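Local structure of glycerol Dehydrogenase (Unidentified, 5XN8) at residues Ile73-Leu76 against Ile77-Lys81. The protein catalyses the NAD-dependent oxidation of glycerol to dihydroxyacetone, as a member of the iron-containing alcohol dehydrogenase family that here carries a zinc ion. Residues are numbered along the deposited sequence; the frame is centred on the assembly and turned at random.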
loop_
_atom_site.group_PDB
_atom_site.type_symbol
_atom_site.label_atom_id
_atom_site.label_comp_id
_atom_site.label_asym_id
_atom_site.label_seq_id
_atom_site.Cartn_x
_atom_site.Cartn_y
_atom_site.Cartn_z
ATOM N N ILE A 73 35.144 -40.442 26.270
ATOM C CA ILE A 73 35.524 -40.620 24.852
ATOM C C ILE A 73 36.544 -41.747 24.709
ATOM O O ILE A 73 36.337 -42.664 23.909
ATOM C CB ILE A 73 36.090 -39.303 24.238
ATOM C CG1 ILE A 73 34.980 -38.251 24.093
ATOM C CG2 ILE A 73 36.748 -39.530 22.880
ATOM C CD1 ILE A 73 35.512 -36.837 24.074
ATOM N N ARG A 74 37.624 -41.679 25.499
ATOM C CA ARG A 74 38.700 -42.677 25.444
ATOM C C ARG A 74 38.243 -44.072 25.878
ATOM O O ARG A 74 38.752 -45.063 25.353
ATOM C CB ARG A 74 39.917 -42.230 26.282
ATOM C CG ARG A 74 40.817 -41.146 25.677
ATOM C CD ARG A 74 40.182 -40.186 24.705
ATOM N NE ARG A 74 41.190 -39.267 24.156
ATOM C CZ ARG A 74 40.990 -37.993 23.821
ATOM N NH1 ARG A 74 39.802 -37.402 23.967
ATOM N NH2 ARG A 74 42.015 -37.286 23.340
ATOM N N ARG A 75 37.296 -44.143 26.817
ATOM C CA ARG A 75 36.728 -45.428 27.248
ATOM C C ARG A 75 35.946 -46.097 26.114
ATOM O O ARG A 75 36.096 -47.292 25.878
ATOM C CB ARG A 75 35.826 -45.239 28.481
ATOM C CG ARG A 75 35.407 -46.534 29.182
ATOM C CD ARG A 75 34.369 -46.283 30.274
ATOM N NE ARG A 75 33.082 -45.832 29.728
ATOM C CZ ARG A 75 32.154 -46.611 29.157
ATOM N NH1 ARG A 75 32.320 -47.931 29.052
ATOM N NH2 ARG A 75 31.026 -46.062 28.701
ATOM N N LEU A 76 35.120 -45.314 25.420
ATOM C CA LEU A 76 34.282 -45.820 24.320
ATOM C C LEU A 76 35.088 -46.122 23.054
ATOM O O LEU A 76 34.784 -47.088 22.347
ATOM C CB LEU A 76 33.155 -44.835 23.995
ATOM C CG LEU A 76 31.996 -44.743 24.996
ATOM C CD1 LEU A 76 31.139 -43.527 24.701
ATOM C CD2 LEU A 76 31.162 -46.020 25.029
ATOM N N ILE A 77 36.094 -45.295 22.768
ATOM C CA ILE A 77 37.038 -45.571 21.677
ATOM C C ILE A 77 37.693 -46.939 21.842
ATOM O O ILE A 77 37.748 -47.712 20.886
ATOM C CB ILE A 77 38.109 -44.453 21.546
ATOM C CG1 ILE A 77 37.471 -43.211 20.904
ATOM C CG2 ILE A 77 39.293 -44.904 20.690
ATOM C CD1 ILE A 77 38.266 -41.935 21.072
ATOM N N ALA A 78 38.175 -47.231 23.054
ATOM C CA ALA A 78 38.803 -48.520 23.364
ATOM C C ALA A 78 37.888 -49.703 23.058
ATOM O O ALA A 78 38.351 -50.712 22.536
ATOM C CB ALA A 78 39.253 -48.562 24.821
ATOM N N ILE A 79 36.599 -49.573 23.364
ATOM C CA ILE A 79 35.612 -50.622 23.056
ATOM C C ILE A 79 35.334 -50.668 21.551
ATOM O O ILE A 79 35.177 -51.746 20.982
ATOM C CB ILE A 79 34.270 -50.445 23.823
ATOM C CG1 ILE A 79 34.489 -50.392 25.341
ATOM C CG2 ILE A 79 33.325 -51.601 23.502
ATOM C CD1 ILE A 79 33.278 -49.929 26.135
ATOM N N LEU A 80 35.261 -49.498 20.917
ATOM C CA LEU A 80 35.078 -49.412 19.461
ATOM C C LEU A 80 36.179 -50.174 18.722
ATOM O O LEU A 80 35.879 -50.977 17.840
ATOM C CB LEU A 80 35.008 -47.949 18.997
ATOM C CG LEU A 80 34.994 -47.677 17.476
ATOM C CD1 LEU A 80 34.101 -46.497 17.129
ATOM C CD2 LEU A 80 36.396 -47.445 16.915
ATOM N N LYS A 81 37.436 -49.917 19.103
ATOM C CA LYS A 81 38.610 -50.609 18.531
ATOM C C LYS A 81 38.535 -52.133 18.651
ATOM O O LYS A 81 38.886 -52.855 17.719
ATOM C CB LYS A 81 39.912 -50.138 19.209
ATOM C CG LYS A 81 40.336 -48.711 18.930
ATOM C CD LYS A 81 40.644 -48.387 17.481
ATOM C CE LYS A 81 41.914 -49.042 16.958
ATOM N NZ LYS A 81 42.299 -48.449 15.650
#
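The guanidinium of Arg-75 meets Ile-79 one helical turn on. The methyl CD1 of Ile-79 approaches it obliquely, 3.7 Å from NH1. The two side chains run side by side in the same direction. CG of Arg-75 is anti to the backbone N (chi1 -168°), and the chain bends at chi3, which carries the guanidinium back alongside Ile-79. The polar end of Arg-75 has its strongest partner in Glu-72: NH2 forms a salt bridge with OE2 and also a hydrogen bond with the backbone O of Arg-63. Backbone bonds link the two turns. Ile-77 N donates to Ile-73 O at 2.9 Å. Ala-78 N reaches Arg-74 O at 3.2 Å. Leu-80 N binds Leu-76 O at 2.8 Å. The bond from Ile-79 N to Arg-75 O is weak. Ile-73 and Ile-77 also lie side by side and point the same way. CG2 of Ile-73 packs 3.4 Å from CD1 of Ile-77. CG1 of Ile-77 sits beside its own backbone N and lies 3.3 Å from Ile-73 O. This pair faces helix 94-107, where Ile-73 touches Ala-102 and Ile-77 touches Gln-107, while Leu-76 and Leu-80 both reach Phe-33 of strand 31-36 and Ile-79 lies on strand 58-63. The i to i+4 bonds and side-chain pairs are those of an alpha-helix, here amphipathic, with Ile-73, Leu-76 and Leu-80 buried and Arg-74 and Lys-81 exposed. Helix 70-83 follows strand 58-63, outermost in the sheet of this chain, and leads into strand 87-92, packing its apolar side on the parallel sheet of an alpha/beta, Rossmann-like nucleotide-binding domain.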